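Local coordinates for protein flavodoxin (Lactobacillus reuteri, PDB 5VEG) that binds FMN and probably serves as a low-potential electron carrier to redox enzymes, in association with a bacterial microcompartment for 1,2-propanediol utilization, at residues 85-90 with 129-134; 78-83 with 171-176. All blocks are in the same frame, centred on the assembly; numbering follows the deposited sequence.

Contact 1 (85-90 with 129-134). With FMN (flavin mononucleotide), chain D.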
loop_
_atom_site.group_PDB
_atom_site.type_symbol
_atom_site.label_atom_id
_atom_site.label_comp_id
_atom_site.label_asym_id
_atom_site.label_seq_id
_atom_site.Cartn_x
_atom_site.Cartn_y
_atom_site.Cartn_z
ATOM N N ALA A 85 4.146 3.444 -0.633
ATOM C CA ALA A 85 4.846 4.640 -0.183
ATOM C C ALA A 85 6.351 4.423 -0.151
ATOM O O ALA A 85 6.832 3.324 0.139
ATOM C CB ALA A 85 4.382 5.081 1.206
ATOM N N TYR A 86 7.085 5.510 -0.394
ATOM C CA TYR A 86 8.542 5.461 -0.450
ATOM C C TYR A 86 9.140 5.534 0.951
ATOM O O TYR A 86 8.454 5.792 1.946
ATOM C CB TYR A 86 9.090 6.613 -1.302
ATOM C CG TYR A 86 8.783 7.991 -0.732
ATOM C CD1 TYR A 86 9.595 8.565 0.246
ATOM C CD2 TYR A 86 7.671 8.715 -1.173
ATOM C CE1 TYR A 86 9.306 9.841 0.775
ATOM C CE2 TYR A 86 7.373 9.979 -0.652
ATOM C CZ TYR A 86 8.191 10.533 0.318
ATOM O OH TYR A 86 7.895 11.780 0.837
ATOM N N THR A 87 10.453 5.316 1.004
ATOM C CA THR A 87 11.284 5.516 2.178
ATOM C C THR A 87 12.359 6.545 1.826
ATOM O O THR A 87 12.893 6.540 0.711
ATOM C CB THR A 87 11.933 4.194 2.620
ATOM O OG1 THR A 87 10.915 3.207 2.876
ATOM C CG2 THR A 87 12.762 4.405 3.869
ATOM N N TYR A 88 12.673 7.432 2.769
ATOM C CA TYR A 88 13.605 8.529 2.525
ATOM C C TYR A 88 14.642 8.594 3.639
ATOM O O TYR A 88 14.524 7.915 4.660
ATOM C CB TYR A 88 12.868 9.869 2.419
ATOM C CG TYR A 88 13.381 10.759 1.309
ATOM C CD1 TYR A 88 13.435 10.303 0.001
ATOM C CD2 TYR A 88 13.797 12.057 1.570
ATOM C CE1 TYR A 88 13.896 11.112 -1.016
ATOM C CE2 TYR A 88 14.255 12.883 0.561
ATOM C CZ TYR A 88 14.303 12.406 -0.730
ATOM O OH TYR A 88 14.757 13.218 -1.744
ATOM N N ASP A 89 15.675 9.403 3.409
ATOM C CA ASP A 89 16.657 9.802 4.423
ATOM C C ASP A 89 16.942 8.701 5.438
ATOM O O ASP A 89 16.766 8.864 6.644
ATOM C CB ASP A 89 16.200 11.062 5.151
ATOM C CG ASP A 89 16.453 12.309 4.355
ATOM O OD1 ASP A 89 17.636 12.668 4.172
ATOM O OD2 ASP A 89 15.467 12.940 3.935
ATOM N N GLU A 90 17.366 7.551 4.922
ATOM C CA GLU A 90 17.801 6.439 5.761
ATOM C C GLU A 90 16.677 5.968 6.692
ATOM O O GLU A 90 16.775 6.026 7.917
ATOM C CB GLU A 90 19.062 6.823 6.546
ATOM C CG GLU A 90 20.226 7.309 5.667
ATOM C CD GLU A 90 20.083 8.765 5.209
ATOM O OE1 GLU A 90 20.185 9.682 6.059
ATOM O OE2 GLU A 90 19.859 8.994 3.998
ATOM N N ASN A 129 13.078 0.138 1.921
ATOM C CA ASN A 129 11.608 0.093 1.979
ATOM C C ASN A 129 11.081 -0.056 3.408
ATOM O O ASN A 129 10.089 -0.738 3.645
ATOM C CB ASN A 129 11.057 -1.033 1.086
ATOM C CG ASN A 129 10.755 -0.553 -0.315
ATOM O OD1 ASN A 129 10.151 0.504 -0.490
ATOM N ND2 ASN A 129 11.185 -1.309 -1.318
ATOM N N THR A 130 11.742 0.582 4.379
ATOM C CA THR A 130 11.270 0.481 5.758
ATOM C C THR A 130 9.850 1.030 5.913
ATOM O O THR A 130 9.125 0.633 6.829
ATOM C CB THR A 130 12.204 1.229 6.712
ATOM O OG1 THR A 130 12.318 2.593 6.293
ATOM C CG2 THR A 130 13.572 0.626 6.706
ATOM N N THR A 131 9.441 1.951 5.048
ATOM C CA THR A 131 8.091 2.491 5.171
ATOM C C THR A 131 7.043 1.406 4.948
ATOM O O THR A 131 5.975 1.428 5.579
ATOM C CB THR A 131 7.918 3.653 4.193
ATOM O OG1 THR A 131 8.793 4.720 4.585
ATOM C CG2 THR A 131 6.470 4.165 4.160
ATOM N N VAL A 132 7.337 0.449 4.066
ATOM C CA VAL A 132 6.446 -0.683 3.858
ATOM C C VAL A 132 6.266 -1.459 5.152
ATOM O O VAL A 132 5.142 -1.823 5.524
ATOM C CB VAL A 132 6.987 -1.572 2.720
ATOM C CG1 VAL A 132 6.140 -2.822 2.560
ATOM C CG2 VAL A 132 7.035 -0.768 1.420
ATOM N N ASP A 133 7.366 -1.692 5.878
ATOM C CA ASP A 133 7.288 -2.396 7.154
ATOM C C ASP A 133 6.484 -1.607 8.176
ATOM O O ASP A 133 5.713 -2.192 8.949
ATOM C CB ASP A 133 8.687 -2.661 7.708
ATOM C CG ASP A 133 9.518 -3.534 6.798
ATOM O OD1 ASP A 133 8.955 -4.508 6.258
ATOM O OD2 ASP A 133 10.729 -3.244 6.625
ATOM N N HIS A 134 6.648 -0.279 8.202
ATOM C CA HIS A 134 5.878 0.531 9.148
ATOM C C HIS A 134 4.382 0.464 8.856
ATOM O O HIS A 134 3.569 0.322 9.776
ATOM C CB HIS A 134 6.360 1.981 9.125
ATOM C CG HIS A 134 7.656 2.175 9.839
ATOM N ND1 HIS A 134 8.722 2.849 9.282
ATOM C CD2 HIS A 134 8.069 1.753 11.057
ATOM C CE1 HIS A 134 9.727 2.853 10.137
ATOM N NE2 HIS A 134 9.352 2.202 11.224
HETATM N N1 FMN D . 15.005 4.093 -0.294
HETATM C C2 FMN D . 14.921 3.145 0.705
HETATM O O2 FMN D . 14.410 2.056 0.464
HETATM N N3 FMN D . 15.420 3.411 1.963
HETATM C C4 FMN D . 16.011 4.627 2.238
HETATM O O4 FMN D . 16.439 4.836 3.368
HETATM C C4A FMN D . 16.108 5.594 1.236
HETATM N N5 FMN D . 16.694 6.823 1.484
HETATM C C5A FMN D . 16.763 7.757 0.457
HETATM C C6 FMN D . 17.354 9.007 0.673
HETATM C C7 FMN D . 17.424 9.944 -0.365
HETATM C C7M FMN D . 18.059 11.290 -0.142
HETATM C C8 FMN D . 16.916 9.632 -1.621
HETATM C C8M FMN D . 16.998 10.639 -2.735
HETATM C C9 FMN D . 16.332 8.388 -1.846
HETATM C C9A FMN D . 16.249 7.466 -0.803
HETATM N N10 FMN D . 15.657 6.246 -1.042
HETATM C C10 FMN D . 15.600 5.311 -0.032
HETATM C "C1'" FMN D . 15.167 5.924 -2.422
HETATM C "C2'" FMN D . 13.704 6.193 -2.747
HETATM O "O2'" FMN D . 12.905 5.511 -1.815
HETATM C "C3'" FMN D . 13.502 5.564 -4.114
HETATM O "O3'" FMN D . 14.200 6.278 -5.118
HETATM C "C4'" FMN D . 12.042 5.473 -4.507
HETATM O "O4'" FMN D . 11.960 4.790 -5.732
HETATM C "C5'" FMN D . 11.453 6.860 -4.703
HETATM O "O5'" FMN D . 10.062 6.682 -4.875
HETATM P P FMN D . 9.158 7.845 -5.528
HETATM O O1P FMN D . 9.603 8.033 -6.962
HETATM O O2P FMN D . 7.724 7.347 -5.495
HETATM O O3P FMN D . 9.351 9.135 -4.788
HETATM O O HOH W 1 9.184 2.371 1.036
#
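Thr87, a loop residue, receives the N-H of Thr131 in the first turn of helix 130-141, whereas Asn129, at the N-cap position, makes no capping bond with its own side chain. The bond from Thr131 N to Thr87 OG1 is 2.9 Å long and nearly straight (167°). With chi1 at -57°, OG1 stands beside the backbone N of Thr87 and faces the helix start, while the methyl CG2 turns to the flavin. A threonine suits both tasks. The same hydroxyl donates to a water 2.7 Å from Thr87 OG1; that water gives its own protons to Ala85 O (2.7 Å) and Asn129 OD1 (2.6 Å), whose ND2 is hydrogen-bonded to Ile153 O. In return, Thr131 OG1 donates to Tyr86 O over 2.9 Å, tilted 27° from the carbonyl plane, and its CG2 packs on the small CB of Ala85. Packing is tight where Thr87 CG2 meets Thr130 OG1 at 3.1 Å, the two side chains crossing at about a right angle. Both backbones also grip FMN: its O2' donates to Thr87 O (2.7 Å), and Asn129 N donates to flavin O2 (2.8 Å). Tyr88 presents one ring face to C7 of the isoalloxazine. The N-H from Asn129, at the start of a helix, would probably polarise the C2=O2 carbonyl, and the threonine and water bonds probably help to hold the turn that presents it.

Contact 2 (78-83 with 171-176)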
loop_
_atom_site.group_PDB
_atom_site.type_symbol
_atom_site.label_atom_id
_atom_site.label_comp_id
_atom_site.label_asym_id
_atom_site.label_seq_id
_atom_site.Cartn_x
_atom_site.Cartn_y
_atom_site.Cartn_z
ATOM N N ALA A 78 -13.418 1.264 2.015
ATOM C CA ALA A 78 -13.257 0.159 1.074
ATOM C C ALA A 78 -13.092 -1.175 1.804
ATOM O O ALA A 78 -12.764 -1.232 2.993
ATOM C CB ALA A 78 -12.048 0.396 0.155
ATOM N N ASP A 79 -13.337 -2.265 1.074
ATOM C CA ASP A 79 -13.101 -3.595 1.626
ATOM C C ASP A 79 -11.611 -3.942 1.652
ATOM O O ASP A 79 -11.168 -4.664 2.546
ATOM C CB ASP A 79 -13.826 -4.664 0.814
ATOM C CG ASP A 79 -15.299 -4.350 0.596
ATOM O OD1 ASP A 79 -16.008 -4.090 1.586
ATOM O OD2 ASP A 79 -15.731 -4.361 -0.577
ATOM N N ILE A 80 -10.847 -3.460 0.670
ATOM C CA ILE A 80 -9.420 -3.751 0.518
ATOM C C ILE A 80 -8.664 -2.433 0.625
ATOM O O ILE A 80 -9.016 -1.461 -0.054
ATOM C CB ILE A 80 -9.131 -4.449 -0.825
ATOM C CG1 ILE A 80 -9.787 -5.835 -0.857
ATOM C CG2 ILE A 80 -7.597 -4.547 -1.104
ATOM C CD1 ILE A 80 -9.765 -6.515 -2.241
ATOM N N LEU A 81 -7.649 -2.390 1.492
ATOM C CA LEU A 81 -6.879 -1.177 1.760
ATOM C C LEU A 81 -5.408 -1.396 1.406
ATOM O O LEU A 81 -4.803 -2.367 1.857
ATOM C CB LEU A 81 -7.002 -0.774 3.228
ATOM C CG LEU A 81 -8.441 -0.819 3.743
ATOM C CD1 LEU A 81 -8.468 -0.712 5.252
ATOM C CD2 LEU A 81 -9.236 0.291 3.082
ATOM N N VAL A 82 -4.838 -0.481 0.622
ATOM C CA VAL A 82 -3.473 -0.596 0.113
ATOM C C VAL A 82 -2.768 0.737 0.304
ATOM O O VAL A 82 -3.319 1.786 -0.048
ATOM C CB VAL A 82 -3.438 -1.013 -1.373
ATOM C CG1 VAL A 82 -1.979 -1.047 -1.903
ATOM C CG2 VAL A 82 -4.102 -2.366 -1.559
ATOM N N VAL A 83 -1.543 0.693 0.850
ATOM C CA VAL A 83 -0.635 1.843 0.884
ATOM C C VAL A 83 0.618 1.519 0.071
ATOM O O VAL A 83 1.257 0.478 0.279
ATOM C CB VAL A 83 -0.253 2.230 2.326
ATOM C CG1 VAL A 83 0.707 3.403 2.322
ATOM C CG2 VAL A 83 -1.515 2.580 3.165
ATOM N N GLY A 171 -3.995 -11.984 -4.199
ATOM C CA GLY A 171 -4.087 -12.357 -2.797
ATOM C C GLY A 171 -5.104 -11.528 -2.033
ATOM O O GLY A 171 -5.871 -12.060 -1.225
ATOM N N LEU A 172 -5.117 -10.214 -2.269
ATOM C CA LEU A 172 -6.062 -9.344 -1.577
ATOM C C LEU A 172 -7.496 -9.734 -1.914
ATOM O O LEU A 172 -8.343 -9.857 -1.024
ATOM C CB LEU A 172 -5.810 -7.880 -1.949
ATOM C CG LEU A 172 -4.410 -7.278 -1.742
ATOM C CD1 LEU A 172 -4.325 -5.906 -2.399
ATOM C CD2 LEU A 172 -4.066 -7.201 -0.261
ATOM N N VAL A 173 -7.774 -9.945 -3.203
ATOM C CA VAL A 173 -9.129 -10.279 -3.641
ATOM C C VAL A 173 -9.571 -11.603 -3.034
ATOM O O VAL A 173 -10.646 -11.700 -2.431
ATOM C CB VAL A 173 -9.203 -10.310 -5.179
ATOM C CG1 VAL A 173 -10.605 -10.730 -5.641
ATOM C CG2 VAL A 173 -8.859 -8.959 -5.746
ATOM N N LYS A 174 -8.749 -12.644 -3.168
ATOM C CA LYS A 174 -9.144 -13.928 -2.599
ATOM C C LYS A 174 -9.351 -13.823 -1.091
ATOM O O LYS A 174 -10.340 -14.343 -0.553
ATOM C CB LYS A 174 -8.120 -15.006 -2.949
ATOM C CG LYS A 174 -8.222 -15.524 -4.403
ATOM C CD LYS A 174 -9.582 -15.202 -5.077
ATOM C CE LYS A 174 -10.672 -16.250 -4.810
ATOM N NZ LYS A 174 -12.042 -15.677 -5.007
ATOM N N THR A 175 -8.463 -13.099 -0.398
ATOM C CA THR A 175 -8.618 -12.919 1.043
ATOM C C THR A 175 -9.906 -12.173 1.368
ATOM O O THR A 175 -10.633 -12.550 2.294
ATOM C CB THR A 175 -7.399 -12.177 1.611
ATOM O OG1 THR A 175 -6.216 -12.930 1.339
ATOM C CG2 THR A 175 -7.504 -11.994 3.110
ATOM N N ALA A 176 -10.210 -11.110 0.615
ATOM C CA ALA A 176 -11.399 -10.317 0.897
ATOM C C ALA A 176 -12.682 -10.994 0.442
ATOM O O ALA A 176 -13.748 -10.675 0.968
ATOM C CB ALA A 176 -11.297 -8.944 0.235
#
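In the doubly wound alpha/beta sandwich of flavodoxins, the central strand of the parallel sheet is covered here by the C-terminal helix, strand 80-83 meeting helix 171-176. The short axes come within 9.6 Å and run nearly antiparallel, at 151°, the helix running back against the strand direction after the last strand. The contact is wholly apolar. Ile80 is its pivot: its chi1 of -66° sets CG1 beside the backbone N and CG2 anti to it, and the two branches part to meet different turns of the helix. CG2 lies 3.8 Å from Leu172 CD1, while CG1 comes to 3.6 Å from Ala176 CB, with Ile80 CD1 continuing over the helix backbone to 4.1 Å from Val173 CA. The small alanine lets the branched isoleucine come close. Leu172 reaches along the strand with the same methyl, CD1 touching Val82 CG2 at 3.6 Å, so that one leucine branch meets two beta-branched strand residues. Cut back to an alanine, Ile80 would probably lose its hold on Ala176 CB and leave Leu172 CD1 with Val82 alone in this contact, opening a gap between sheet and helix. Within the helix, Thr175 OG1 donates to Gly171 O (2.7 Å), on the other face of that carbonyl from Thr175 N, and is also hydrogen-bonded to Gly147 O. Strand 80-85 is hydrogen-bonded on its edges to strands 31-38 and 113-120; Ala176 also touches Val113, and Leu81, directed away from this helix, packs on Phe139 of helix 130-141 across the sheet.

How the contacts relate
The two contacts lie at opposite ends of strand 80-85, their centres 21 Å apart and on opposite sides of the chain's centre. Along the sequence the order is 78-83, 85-90, 129-134, 171-176, so contact 2 encloses contact 1. They share the central strand of the five-stranded parallel sheet, but the helices differ: 130-141 packs on one face and 159-176 on the other. Contact 2 packs the first part of the strand against the C-terminal helix, while contact 1 joins the loop at its carboxyl end to a helix start. Carboxyl ends of parallel strands form the usual cofactor site of this fold, and FMN is bound at contact 1.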